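Long-range contacts in putative methyltransferase (Emericella variicolor, PDB 7DMB), which probably transfers methyl groups as a trans-acting enzyme of calbistrin biosynthesis and is captured with S-adenosyl-L-homocysteine bound: residues V32-T37 / N377-V382; S46-P51 / R187-L192; R195-L200 / A275-I280; G199-E204 / L228-V233; C290-L295 / L353-F358. One frame throughout, in Å; residues are numbered along the deposited sequence.

Overall arrangement
Starting at the N terminus, the loop at 32-37 meets the final strand in interaction 1, closing a loop that spans almost the whole modelled chain and has the other four contacts nested inside it. Interaction 2 is the first to close, laying 46-51 on the start of helix 187-196. The chain leaving that helix opens interactions 3 and 4 together: 199-204 pairs with strand 229-236, then 195-200 meets strand 276-282, so 4 closes within 3 and the two share G199 and L200. Interaction 5, in series with 2, 3 and 4, joins helices 291-301 and 346-355. W36 of interaction 1 packs on L200 and V278, and R381 O on F358, linking the N-terminal segment, the central sheet and the helices beside it.

Interaction 1 (V32-T37 / N377-V382)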
# COMPACT_ATOMS: atom_id res chain seq x y z
N VAL A 32 -0.23 -13.78 -17.75
CA VAL A 32 0.10 -12.46 -18.29
C VAL A 32 0.42 -12.62 -19.77
O VAL A 32 1.28 -13.43 -20.13
CB VAL A 32 1.30 -11.84 -17.55
CG1 VAL A 32 1.82 -10.61 -18.31
CG2 VAL A 32 0.95 -11.49 -16.11
N ASP A 33 -0.27 -11.85 -20.62
CA ASP A 33 -0.01 -11.83 -22.06
C ASP A 33 0.10 -10.38 -22.53
O ASP A 33 -0.91 -9.74 -22.86
CB ASP A 33 -1.08 -12.59 -22.83
CG ASP A 33 -0.65 -12.93 -24.25
OD1 ASP A 33 0.45 -12.50 -24.65
OD2 ASP A 33 -1.39 -13.63 -24.97
N LEU A 34 1.33 -9.86 -22.57
CA LEU A 34 1.53 -8.43 -22.81
C LEU A 34 1.08 -8.01 -24.21
O LEU A 34 0.59 -6.88 -24.38
CB LEU A 34 2.99 -8.07 -22.58
CG LEU A 34 3.49 -8.32 -21.16
CD1 LEU A 34 4.97 -8.08 -21.08
CD2 LEU A 34 2.75 -7.41 -20.17
N GLN A 35 1.24 -8.88 -25.21
CA GLN A 35 0.79 -8.60 -26.58
C GLN A 35 1.38 -7.30 -27.14
O GLN A 35 0.70 -6.52 -27.81
CB GLN A 35 -0.75 -8.59 -26.65
CG GLN A 35 -1.39 -9.96 -26.44
CD GLN A 35 -2.90 -9.88 -26.24
OE1 GLN A 35 -3.54 -8.91 -26.65
NE2 GLN A 35 -3.47 -10.90 -25.61
N TRP A 36 2.66 -7.06 -26.87
CA TRP A 36 3.37 -5.90 -27.40
C TRP A 36 4.21 -6.21 -28.63
O TRP A 36 4.64 -5.29 -29.33
CB TRP A 36 4.28 -5.29 -26.32
CG TRP A 36 3.56 -4.55 -25.21
CD1 TRP A 36 2.26 -4.13 -25.21
CD2 TRP A 36 4.12 -4.13 -23.96
NE1 TRP A 36 1.97 -3.48 -24.03
CE2 TRP A 36 3.09 -3.47 -23.25
CE3 TRP A 36 5.38 -4.25 -23.37
CZ2 TRP A 36 3.29 -2.94 -21.97
CZ3 TRP A 36 5.59 -3.72 -22.11
CH2 TRP A 36 4.54 -3.06 -21.43
N THR A 37 4.49 -7.48 -28.87
CA THR A 37 5.24 -7.97 -30.01
C THR A 37 4.52 -9.22 -30.50
O THR A 37 3.72 -9.80 -29.76
CB THR A 37 6.69 -8.31 -29.64
OG1 THR A 37 6.68 -9.20 -28.51
CG2 THR A 37 7.47 -7.05 -29.29
N ASN A 377 -1.41 -7.75 -6.08
CA ASN A 377 -0.64 -7.20 -7.20
C ASN A 377 -1.44 -7.44 -8.47
O ASN A 377 -1.50 -8.56 -8.97
CB ASN A 377 0.74 -7.85 -7.31
CG ASN A 377 1.62 -7.61 -6.07
OD1 ASN A 377 2.19 -6.53 -5.89
ND2 ASN A 377 1.71 -8.62 -5.21
N MET A 378 -2.06 -6.37 -8.99
CA MET A 378 -3.03 -6.47 -10.08
C MET A 378 -2.48 -5.84 -11.36
O MET A 378 -1.97 -4.71 -11.34
CB MET A 378 -4.34 -5.79 -9.70
CG MET A 378 -5.06 -6.45 -8.54
SD MET A 378 -6.40 -5.44 -7.88
CE MET A 378 -5.50 -4.33 -6.81
N LEU A 379 -2.61 -6.55 -12.47
CA LEU A 379 -2.28 -6.02 -13.79
C LEU A 379 -3.56 -5.91 -14.60
O LEU A 379 -4.36 -6.85 -14.65
CB LEU A 379 -1.24 -6.90 -14.49
CG LEU A 379 -0.59 -6.34 -15.77
CD1 LEU A 379 0.12 -5.01 -15.52
CD2 LEU A 379 0.38 -7.36 -16.36
N ALA A 380 -3.79 -4.75 -15.20
CA ALA A 380 -4.99 -4.52 -15.99
C ALA A 380 -4.57 -3.86 -17.29
O ALA A 380 -3.66 -3.04 -17.31
CB ALA A 380 -5.98 -3.63 -15.25
N ARG A 381 -5.25 -4.25 -18.38
CA ARG A 381 -4.96 -3.78 -19.73
C ARG A 381 -6.04 -2.81 -20.19
O ARG A 381 -7.22 -2.97 -19.87
CB ARG A 381 -4.89 -4.95 -20.71
CG ARG A 381 -4.29 -4.61 -22.05
CD ARG A 381 -4.12 -5.84 -22.95
NE ARG A 381 -2.79 -5.81 -23.57
CZ ARG A 381 -2.56 -5.74 -24.88
NH1 ARG A 381 -3.56 -5.71 -25.76
NH2 ARG A 381 -1.31 -5.69 -25.29
N VAL A 382 -5.62 -1.80 -20.96
CA VAL A 382 -6.59 -0.90 -21.56
C VAL A 382 -7.51 -1.69 -22.49
O VAL A 382 -7.07 -2.60 -23.21
CB VAL A 382 -5.87 0.23 -22.32
CG1 VAL A 382 -6.87 1.09 -23.08
CG2 VAL A 382 -5.02 1.07 -21.36
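R381 extends from strand 375-382 to the backbone carbonyls of L34 and Q35. Its NH2 lies 2.4 Å from L34 O, which sits near the guanidinium plane; this hydrogen bond is bent, 128° at the hydrogen, and doubtfully short. A weak bond runs from R381 NH2 to Q35 O. The Q35 side chain crosses the arginine at about a right angle and holds its amide over one guanidinium face, the planes 60° apart, with Q35 CB 3.3 Å from R381 NH2. A bend at chi3 of R381 (-135°) turns the charged end to the loop. Nearer the start of the loop, V32 CG1 packs 4.1 Å from L379 CD2. Farther out, D33 N is hydrogen-bonded to H362 NE2 and W36 NE1 to K305 O, which fasten the loop to strand 358-366 and to the residue just before strand 306-313. A cationic group thus meets neutral carbonyl acceptors, tying an N-terminal loop to the chain's last strand without a salt bridge between the two segments.

Interaction 2 (S46-P51 / R187-L192)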
# COMPACT_ATOMS: atom_id res chain seq x y z
N SER A 46 2.16 -16.73 -11.62
CA SER A 46 2.96 -17.20 -10.50
C SER A 46 4.46 -17.04 -10.74
O SER A 46 5.24 -17.00 -9.77
CB SER A 46 2.63 -18.67 -10.20
OG SER A 46 2.95 -19.50 -11.30
N GLN A 47 4.88 -16.95 -11.99
CA GLN A 47 6.28 -16.67 -12.29
C GLN A 47 6.61 -15.19 -12.28
O GLN A 47 7.79 -14.83 -12.32
CB GLN A 47 6.67 -17.27 -13.65
CG GLN A 47 7.37 -18.61 -13.56
CD GLN A 47 6.41 -19.73 -13.21
OE1 GLN A 47 6.56 -20.41 -12.19
NE2 GLN A 47 5.39 -19.91 -14.06
N LEU A 48 5.60 -14.32 -12.22
CA LEU A 48 5.81 -12.89 -12.42
C LEU A 48 5.44 -12.03 -11.22
O LEU A 48 6.12 -11.03 -10.97
CB LEU A 48 5.00 -12.43 -13.64
CG LEU A 48 5.35 -13.19 -14.92
CD1 LEU A 48 4.37 -12.85 -16.02
CD2 LEU A 48 6.79 -12.86 -15.35
N LEU A 49 4.36 -12.37 -10.51
CA LEU A 49 3.93 -11.68 -9.29
C LEU A 49 3.64 -12.77 -8.26
O LEU A 49 2.69 -13.54 -8.42
CB LEU A 49 2.67 -10.82 -9.54
CG LEU A 49 2.63 -9.76 -10.66
CD1 LEU A 49 1.20 -9.27 -10.94
CD2 LEU A 49 3.55 -8.58 -10.34
N HIS A 50 4.46 -12.87 -7.22
CA HIS A 50 4.26 -13.91 -6.21
C HIS A 50 4.79 -13.42 -4.88
O HIS A 50 5.49 -12.40 -4.81
CB HIS A 50 4.94 -15.22 -6.62
CG HIS A 50 6.43 -15.11 -6.77
ND1 HIS A 50 7.28 -15.16 -5.69
CD2 HIS A 50 7.21 -14.96 -7.87
CE1 HIS A 50 8.53 -15.04 -6.12
NE2 HIS A 50 8.51 -14.92 -7.44
N PRO A 51 4.47 -14.12 -3.79
CA PRO A 51 5.06 -13.76 -2.49
C PRO A 51 6.56 -14.01 -2.49
O PRO A 51 7.07 -14.91 -3.17
CB PRO A 51 4.35 -14.69 -1.49
CG PRO A 51 3.07 -15.11 -2.19
CD PRO A 51 3.45 -15.18 -3.65
N ARG A 187 9.53 -8.05 -9.59
CA ARG A 187 10.61 -7.77 -10.54
C ARG A 187 10.56 -8.64 -11.80
O ARG A 187 10.94 -8.16 -12.88
CB ARG A 187 11.97 -7.92 -9.84
CG ARG A 187 12.17 -6.93 -8.69
CD ARG A 187 13.45 -7.20 -7.91
NE ARG A 187 13.35 -8.42 -7.12
CZ ARG A 187 14.38 -8.99 -6.51
NH1 ARG A 187 15.59 -8.45 -6.60
NH2 ARG A 187 14.20 -10.12 -5.81
N PRO A 188 10.16 -9.92 -11.73
CA PRO A 188 10.00 -10.67 -12.98
C PRO A 188 8.96 -10.08 -13.92
O PRO A 188 9.18 -10.09 -15.13
CB PRO A 188 9.61 -12.08 -12.51
CG PRO A 188 10.15 -12.17 -11.12
CD PRO A 188 10.05 -10.80 -10.55
N LEU A 189 7.85 -9.55 -13.39
CA LEU A 189 6.88 -8.88 -14.27
C LEU A 189 7.50 -7.64 -14.91
O LEU A 189 7.36 -7.42 -16.12
CB LEU A 189 5.63 -8.48 -13.51
CG LEU A 189 4.68 -7.66 -14.39
CD1 LEU A 189 4.20 -8.52 -15.55
CD2 LEU A 189 3.47 -7.08 -13.64
N ILE A 190 8.14 -6.80 -14.10
CA ILE A 190 8.75 -5.59 -14.64
C ILE A 190 9.83 -5.96 -15.65
O ILE A 190 9.90 -5.39 -16.74
CB ILE A 190 9.30 -4.73 -13.49
CG1 ILE A 190 8.17 -4.29 -12.55
CG2 ILE A 190 10.06 -3.52 -14.03
CD1 ILE A 190 7.14 -3.40 -13.20
N ASN A 191 10.66 -6.95 -15.31
CA ASN A 191 11.70 -7.37 -16.24
C ASN A 191 11.11 -7.84 -17.58
O ASN A 191 11.63 -7.51 -18.64
CB ASN A 191 12.56 -8.45 -15.59
CG ASN A 191 13.69 -8.92 -16.47
OD1 ASN A 191 13.66 -10.03 -16.98
ND2 ASN A 191 14.70 -8.07 -16.66
N LEU A 192 10.00 -8.58 -17.54
CA LEU A 192 9.38 -9.06 -18.77
C LEU A 192 8.92 -7.90 -19.65
O LEU A 192 9.20 -7.87 -20.85
CB LEU A 192 8.21 -10.00 -18.45
CG LEU A 192 7.35 -10.43 -19.65
CD1 LEU A 192 8.24 -11.03 -20.72
CD2 LEU A 192 6.23 -11.42 -19.25
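Q47 meets P188 through its backbone: Q47 O lies 3.3 Å from P188 CB, so the proline ring at the start of helix 187-196 rests against a carbonyl of the incoming loop, while the Q47 side chain leads elsewhere. L48 carries most of the contact, and its atoms divide the work. L48 CB faces L189 CB at 4.0 Å, CD2 packs beside the carbonyl group of P188, and CD1 reaches one helical turn onward to L192 CD2, also at 4.0 Å. With CG anti to the carbonyl carbon (chi1 -57°), the fork of L48 opens against the helix surface, CD2 turned to P188 and CD1 to L192. Its carbonyl adds a weak hydrogen bond, L189 N to L48 O at 3.3 Å, bent to 134°. L49 comes next and meets the same leucine from another side, its CD2 3.6 Å from L189 CD2, and L49 also touches F309 of strand 306-313 and N377. Beyond it the chain enters strand 50-51, where the H50 backbone pairs with E185, just ahead of the helix. The amide of L189 belongs to the first helical turn and has no acceptor within the helix, so the loop carbonyl supplies a partner that the helix cannot. The rest is aliphatic packing, which implies that this loop is held to the helix mainly by leucine and proline surface, with one weak backbone bond.

Interaction 3 (R195-L200 / A275-I280); sequences RTNPGL and AYDVVI
N197 and D277 face each other where two strands begin in the parallel part of the mixed sheet of a Rossmann-like methyltransferase fold, as the chain leaves helix 187-196 and turns into strand 200-205. Their side chains cross at about a right angle, the amide and carboxylate planes 62° apart, with N197 ND2 3.2 Å from D277 OD2. The asparagine is held by an Asx turn: its OD1 accepts a hydrogen bond from G199 N at 3.1 Å, the donor standing well above the amide carbonyl plane. This turn overlaps a type I beta turn from N197 to L200, and with CG anti to the N197 backbone nitrogen (chi1 -179°) the amide nitrogen is set on the D277 side. D277 has stronger partners elsewhere, since its OD1 takes a salt bridge from R201 and a hydrogen bond from Q303. Next to this polar pair, L200 lies obliquely across the neighbouring strand, CD1 3.9 Å from D277 CB and CD2 3.9 Å from V278 CG2. W36 from the N-terminal loop and M193 of the helix close in on the same leucine and valine. Between the two polar groups, one water accepts from N197 ND2 at 3.0 Å and donates to D277 OD2 at 2.7 Å.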
# COMPACT_ATOMS: atom_id res chain seq x y z
N ARG A 195 12.26 -6.23 -21.00
CA ARG A 195 12.86 -7.00 -22.09
C ARG A 195 11.97 -7.00 -23.33
O ARG A 195 12.48 -7.10 -24.45
CB ARG A 195 13.14 -8.43 -21.62
CG ARG A 195 14.37 -8.54 -20.72
CD ARG A 195 14.62 -9.98 -20.34
NE ARG A 195 13.54 -10.51 -19.51
CZ ARG A 195 12.57 -11.31 -19.96
NH1 ARG A 195 12.54 -11.68 -21.23
NH2 ARG A 195 11.64 -11.74 -19.12
N THR A 196 10.64 -6.88 -23.15
CA THR A 196 9.73 -6.86 -24.30
C THR A 196 9.69 -5.50 -24.97
O THR A 196 9.64 -5.41 -26.20
CB THR A 196 8.30 -7.25 -23.88
OG1 THR A 196 8.30 -8.51 -23.18
CG2 THR A 196 7.40 -7.33 -25.11
N ASN A 197 9.68 -4.43 -24.18
CA ASN A 197 9.79 -3.06 -24.68
C ASN A 197 10.96 -2.40 -23.96
O ASN A 197 10.78 -1.80 -22.88
CB ASN A 197 8.49 -2.27 -24.47
CG ASN A 197 8.58 -0.84 -25.01
OD1 ASN A 197 9.60 -0.44 -25.61
ND2 ASN A 197 7.52 -0.06 -24.80
N PRO A 198 12.17 -2.46 -24.53
CA PRO A 198 13.34 -1.88 -23.84
C PRO A 198 13.34 -0.36 -23.80
O PRO A 198 14.21 0.22 -23.14
CB PRO A 198 14.54 -2.42 -24.65
CG PRO A 198 13.96 -3.42 -25.63
CD PRO A 198 12.51 -3.10 -25.80
N GLY A 199 12.37 0.28 -24.46
CA GLY A 199 12.20 1.72 -24.37
C GLY A 199 10.99 2.11 -23.55
O GLY A 199 10.38 3.17 -23.79
N LEU A 200 10.65 1.27 -22.58
CA LEU A 200 9.41 1.43 -21.82
C LEU A 200 9.25 2.86 -21.31
O LEU A 200 10.19 3.45 -20.76
CB LEU A 200 9.40 0.44 -20.65
CG LEU A 200 8.05 -0.14 -20.21
CD1 LEU A 200 7.44 -1.02 -21.29
CD2 LEU A 200 8.19 -0.90 -18.87
N ALA A 275 0.68 8.53 -23.66
CA ALA A 275 2.11 8.59 -23.87
C ALA A 275 2.88 7.62 -22.98
O ALA A 275 4.11 7.75 -22.84
CB ALA A 275 2.61 10.02 -23.65
N TYR A 276 2.22 6.62 -22.40
CA TYR A 276 2.87 5.75 -21.44
C TYR A 276 2.44 4.31 -21.66
O TYR A 276 1.27 4.02 -21.94
CB TYR A 276 2.57 6.19 -19.99
CG TYR A 276 3.15 7.56 -19.70
CD1 TYR A 276 4.50 7.72 -19.36
CD2 TYR A 276 2.36 8.71 -19.79
CE1 TYR A 276 5.04 9.00 -19.11
CE2 TYR A 276 2.89 9.97 -19.54
CZ TYR A 276 4.22 10.11 -19.21
OH TYR A 276 4.71 11.37 -18.95
N ASP A 277 3.41 3.41 -21.53
CA ASP A 277 3.17 1.99 -21.73
C ASP A 277 2.72 1.31 -20.45
O ASP A 277 1.89 0.40 -20.49
CB ASP A 277 4.45 1.33 -22.25
CG ASP A 277 5.00 2.06 -23.44
OD1 ASP A 277 4.22 2.22 -24.41
OD2 ASP A 277 6.17 2.52 -23.39
N VAL A 278 3.26 1.73 -19.31
CA VAL A 278 2.93 1.13 -18.02
C VAL A 278 2.74 2.26 -17.01
O VAL A 278 3.59 3.16 -16.91
CB VAL A 278 4.02 0.15 -17.53
CG1 VAL A 278 3.60 -0.51 -16.21
CG2 VAL A 278 4.29 -0.93 -18.59
N VAL A 279 1.63 2.22 -16.28
CA VAL A 279 1.42 3.09 -15.13
C VAL A 279 1.52 2.23 -13.89
O VAL A 279 0.86 1.18 -13.80
CB VAL A 279 0.07 3.83 -15.20
CG1 VAL A 279 -0.28 4.46 -13.86
CG2 VAL A 279 0.09 4.89 -16.29
N ILE A 280 2.36 2.64 -12.93
CA ILE A 280 2.54 1.94 -11.67
C ILE A 280 1.81 2.71 -10.57
O ILE A 280 1.88 3.95 -10.51
CB ILE A 280 4.04 1.79 -11.31
CG1 ILE A 280 4.87 1.26 -12.49
CG2 ILE A 280 4.22 0.94 -10.05
CD1 ILE A 280 4.76 -0.21 -12.68
O HOH W 1 7.47 2.75 -25.80

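Interaction 4 (G199-E204 / L228-V233)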
# COMPACT_ATOMS: atom_id res chain seq x y z
N GLY A 199 12.37 0.28 -24.46
CA GLY A 199 12.20 1.72 -24.37
C GLY A 199 10.99 2.11 -23.55
O GLY A 199 10.38 3.17 -23.79
N LEU A 200 10.65 1.27 -22.58
CA LEU A 200 9.41 1.43 -21.82
C LEU A 200 9.25 2.86 -21.31
O LEU A 200 10.19 3.45 -20.76
CB LEU A 200 9.40 0.44 -20.65
CG LEU A 200 8.05 -0.14 -20.21
CD1 LEU A 200 7.44 -1.02 -21.29
CD2 LEU A 200 8.19 -0.90 -18.87
N ARG A 201 8.07 3.42 -21.52
CA ARG A 201 7.68 4.70 -20.92
C ARG A 201 6.82 4.38 -19.70
O ARG A 201 5.72 3.82 -19.83
CB ARG A 201 6.95 5.56 -21.95
CG ARG A 201 7.80 5.84 -23.20
CD ARG A 201 6.99 6.40 -24.37
NE ARG A 201 5.91 5.49 -24.78
CZ ARG A 201 4.89 5.83 -25.57
NH1 ARG A 201 4.82 7.06 -26.06
NH2 ARG A 201 3.94 4.95 -25.88
N ILE A 202 7.34 4.68 -18.51
CA ILE A 202 6.71 4.31 -17.24
C ILE A 202 6.36 5.59 -16.48
O ILE A 202 7.15 6.53 -16.45
CB ILE A 202 7.59 3.42 -16.33
CG1 ILE A 202 7.99 2.13 -17.01
CG2 ILE A 202 6.87 3.07 -15.02
CD1 ILE A 202 9.46 2.08 -17.32
N LEU A 203 5.17 5.60 -15.87
CA LEU A 203 4.78 6.65 -14.94
C LEU A 203 4.30 5.98 -13.67
O LEU A 203 3.49 5.05 -13.73
CB LEU A 203 3.68 7.54 -15.53
CG LEU A 203 3.30 8.79 -14.72
CD1 LEU A 203 3.12 9.99 -15.64
CD2 LEU A 203 2.04 8.53 -13.92
N GLU A 204 4.79 6.42 -12.51
CA GLU A 204 4.27 5.91 -11.24
C GLU A 204 3.44 6.99 -10.53
O GLU A 204 3.93 8.11 -10.30
CB GLU A 204 5.40 5.41 -10.33
CG GLU A 204 4.89 4.99 -8.95
CD GLU A 204 5.98 4.37 -8.13
OE1 GLU A 204 7.12 4.31 -8.64
OE2 GLU A 204 5.70 3.94 -6.99
N LEU A 228 16.15 -0.99 -19.14
CA LEU A 228 15.07 -1.49 -19.98
C LEU A 228 13.89 -0.51 -20.06
O LEU A 228 12.74 -0.93 -20.18
CB LEU A 228 14.57 -2.85 -19.49
CG LEU A 228 15.62 -3.95 -19.34
CD1 LEU A 228 14.99 -5.27 -18.91
CD2 LEU A 228 16.39 -4.10 -20.65
N TYR A 229 14.19 0.78 -20.02
CA TYR A 229 13.17 1.81 -20.10
C TYR A 229 13.79 3.02 -20.75
O TYR A 229 15.01 3.22 -20.68
CB TYR A 229 12.61 2.17 -18.71
CG TYR A 229 13.63 2.77 -17.75
CD1 TYR A 229 13.62 4.12 -17.43
CD2 TYR A 229 14.62 1.97 -17.17
CE1 TYR A 229 14.55 4.66 -16.57
CE2 TYR A 229 15.54 2.50 -16.29
CZ TYR A 229 15.50 3.85 -16.00
OH TYR A 229 16.43 4.37 -15.14
N SER A 230 12.96 3.84 -21.39
CA SER A 230 13.42 5.11 -21.93
C SER A 230 13.23 6.25 -20.94
O SER A 230 14.01 7.20 -20.94
CB SER A 230 12.69 5.43 -23.25
OG SER A 230 11.27 5.52 -23.06
N SER A 231 12.24 6.13 -20.06
CA SER A 231 11.79 7.26 -19.27
C SER A 231 11.00 6.72 -18.08
O SER A 231 10.06 5.93 -18.28
CB SER A 231 10.93 8.20 -20.14
OG SER A 231 10.46 9.32 -19.43
N TYR A 232 11.37 7.12 -16.87
CA TYR A 232 10.58 6.84 -15.67
C TYR A 232 10.07 8.16 -15.12
O TYR A 232 10.87 8.99 -14.65
CB TYR A 232 11.40 6.08 -14.63
CG TYR A 232 10.57 5.41 -13.54
CD1 TYR A 232 10.46 4.03 -13.49
CD2 TYR A 232 9.89 6.17 -12.58
CE1 TYR A 232 9.70 3.41 -12.53
CE2 TYR A 232 9.11 5.54 -11.60
CZ TYR A 232 9.03 4.16 -11.58
OH TYR A 232 8.27 3.52 -10.62
N VAL A 233 8.76 8.37 -15.16
CA VAL A 233 8.14 9.56 -14.57
C VAL A 233 7.67 9.19 -13.16
O VAL A 233 6.70 8.46 -12.98
CB VAL A 233 7.00 10.10 -15.44
CG1 VAL A 233 6.47 11.38 -14.84
CG2 VAL A 233 7.48 10.33 -16.90
O HOH W 2 7.98 7.65 -18.81
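E204, near the C-terminal end of strand 200-205, meets Y232 of the neighbouring parallel strand. From the backbone outward, E204 CB lies 3.4 Å from the Y232 hydroxyl oxygen. The extended chain, CG anti to the backbone N (chi1 175°), keeps CG and CD alongside the Y232 hydroxyl and ends with OE1 on it. There OE1 lies in the ring plane at its edge, the carboxylate turned 68° from that plane. The Y232 OH donates to E204 OE1 over 2.4 Å, a separation short enough to be read with caution. T213 OG1 is a second hydrogen-bonding partner of OE1, and bound S-adenosyl-L-homocysteine lies about 5 Å from this side chain. The strands belong to a beta-alpha-beta crossover, strand 200-205, helix 211-220 and strand 229-236, the unit that opens a Rossmann-like sheet. Their backbones alternate in regular parallel pairing: S231 O receives I202 N, I202 O receives V233 N at 2.8 Å, and V233 O receives E204 N. At the start of both segments the pattern loosens, with L200 O taking S230 N and, weakly, S231 N, while S230 OG donates to G199 O at 2.6 Å. I202 covers one face of the Y232 ring in a CH-pi contact, CG2 4.2 Å from the centroid, and sends CD1 to within 3.4 Å of Y229 CB. On the other side of the sheet, L203 CD1 packs 3.7 Å from V233 CG1.

Interaction 5 (C290-L295 / L353-F358); sequences CLVETL and LKQAGF
V292 and A356 bring their CA atoms within 5.5 Å where the first turns of helix 291-301 pass the C-terminal end of helix 346-355. That end closes on G357 (phi 92°): F358 N bonds to L353 O and, weakly, G357 N to K354 O, while A356 N also donates to L353 O, from the opposite face of its carbonyl plane to F358 N. The small side chain of A356 permits an unusually tight carbon pair: A356 CB lies 3.4 Å from L295 CB. Farther along L295, CD2 meets L353 CD2 at 3.8 Å, the two leucines crossing nearly perpendicularly, while CD1 rests by the L353 backbone. F358 presents its ring edge to L295, the last residue of 290-295, with L295 O near the ring plane and 3.3 Å from F358 CE2. L353 CD2 lies over one face of that ring, toward its rim, so this methyl joins the leucine and aromatic contacts. At the outer edge, Q355 bends at chi2 (145°) and crosses V292 at about a right angle, leaving its OE1 3.4 Å from V292 CG2. L308 of strand 306-313 touches L295, L353 and F358 from the sheet side. A Schellman motif thus ends helix 346-355, packs on helix 291-301 and delivers the chain into strand 358-366, joining both helices to the sheet of a Rossmann-like methyltransferase fold.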
# COMPACT_ATOMS: atom_id res chain seq x y z
N CYS A 290 -12.94 8.71 -5.84
CA CYS A 290 -13.84 8.02 -6.75
C CYS A 290 -12.98 7.14 -7.65
O CYS A 290 -12.26 7.65 -8.51
CB CYS A 290 -14.66 9.04 -7.55
SG CYS A 290 -15.68 8.36 -8.87
N LEU A 291 -13.03 5.83 -7.45
CA LEU A 291 -12.06 4.96 -8.10
C LEU A 291 -12.23 4.96 -9.62
O LEU A 291 -11.25 4.91 -10.36
CB LEU A 291 -12.14 3.54 -7.56
CG LEU A 291 -11.85 3.40 -6.07
CD1 LEU A 291 -11.76 1.95 -5.71
CD2 LEU A 291 -10.56 4.16 -5.70
N VAL A 292 -13.48 5.01 -10.10
CA VAL A 292 -13.72 4.95 -11.53
C VAL A 292 -13.14 6.18 -12.23
O VAL A 292 -12.49 6.06 -13.27
CB VAL A 292 -15.23 4.78 -11.82
CG1 VAL A 292 -15.51 4.94 -13.30
CG2 VAL A 292 -15.71 3.41 -11.33
N GLU A 293 -13.37 7.37 -11.68
CA GLU A 293 -12.77 8.56 -12.27
C GLU A 293 -11.25 8.49 -12.20
O GLU A 293 -10.56 8.89 -13.15
CB GLU A 293 -13.28 9.81 -11.55
CG GLU A 293 -14.50 10.45 -12.21
CD GLU A 293 -14.99 11.66 -11.43
OE1 GLU A 293 -14.14 12.40 -10.90
OE2 GLU A 293 -16.23 11.86 -11.34
N THR A 294 -10.72 7.96 -11.10
CA THR A 294 -9.28 7.74 -10.97
C THR A 294 -8.77 6.79 -12.03
O THR A 294 -7.73 7.03 -12.66
CB THR A 294 -8.98 7.19 -9.58
OG1 THR A 294 -9.06 8.27 -8.64
CG2 THR A 294 -7.58 6.54 -9.55
N LEU A 295 -9.46 5.66 -12.22
CA LEU A 295 -9.00 4.72 -13.22
C LEU A 295 -9.15 5.28 -14.65
O LEU A 295 -8.29 5.02 -15.50
CB LEU A 295 -9.73 3.38 -13.03
CG LEU A 295 -9.35 2.61 -11.74
CD1 LEU A 295 -10.37 1.57 -11.32
CD2 LEU A 295 -7.98 1.95 -11.87
N LEU A 353 -12.46 -1.45 -12.85
CA LEU A 353 -11.63 -1.36 -14.04
C LEU A 353 -12.50 -1.44 -15.30
O LEU A 353 -12.30 -0.66 -16.24
CB LEU A 353 -10.58 -2.47 -14.01
CG LEU A 353 -9.34 -2.22 -13.13
CD1 LEU A 353 -8.68 -3.51 -12.75
CD2 LEU A 353 -8.32 -1.28 -13.80
N LYS A 354 -13.49 -2.34 -15.31
CA LYS A 354 -14.37 -2.46 -16.47
C LYS A 354 -15.17 -1.18 -16.70
O LYS A 354 -15.37 -0.76 -17.85
CB LYS A 354 -15.30 -3.66 -16.30
CG LYS A 354 -14.59 -5.00 -16.43
CD LYS A 354 -15.48 -6.19 -16.03
CE LYS A 354 -14.96 -7.48 -16.68
NZ LYS A 354 -15.40 -8.72 -15.94
N GLN A 355 -15.61 -0.53 -15.62
CA GLN A 355 -16.33 0.73 -15.72
C GLN A 355 -15.44 1.86 -16.22
O GLN A 355 -15.97 2.90 -16.63
CB GLN A 355 -16.91 1.14 -14.36
CG GLN A 355 -18.15 0.36 -13.96
CD GLN A 355 -18.23 0.12 -12.46
OE1 GLN A 355 -18.19 1.05 -11.66
NE2 GLN A 355 -18.36 -1.15 -12.07
N ALA A 356 -14.12 1.71 -16.17
CA ALA A 356 -13.21 2.79 -16.52
C ALA A 356 -12.53 2.61 -17.87
O ALA A 356 -11.64 3.39 -18.21
CB ALA A 356 -12.13 2.94 -15.44
N GLY A 357 -12.90 1.58 -18.63
CA GLY A 357 -12.28 1.33 -19.91
C GLY A 357 -11.09 0.39 -19.92
O GLY A 357 -10.34 0.39 -20.90
N PHE A 358 -10.87 -0.38 -18.86
CA PHE A 358 -9.92 -1.48 -18.89
C PHE A 358 -10.67 -2.79 -19.14
O PHE A 358 -11.89 -2.86 -18.97
CB PHE A 358 -9.13 -1.56 -17.58
CG PHE A 358 -8.27 -0.36 -17.29
CD1 PHE A 358 -6.91 -0.38 -17.56
CD2 PHE A 358 -8.81 0.78 -16.72
CE1 PHE A 358 -6.10 0.72 -17.28
CE2 PHE A 358 -8.02 1.89 -16.44
CZ PHE A 358 -6.67 1.86 -16.71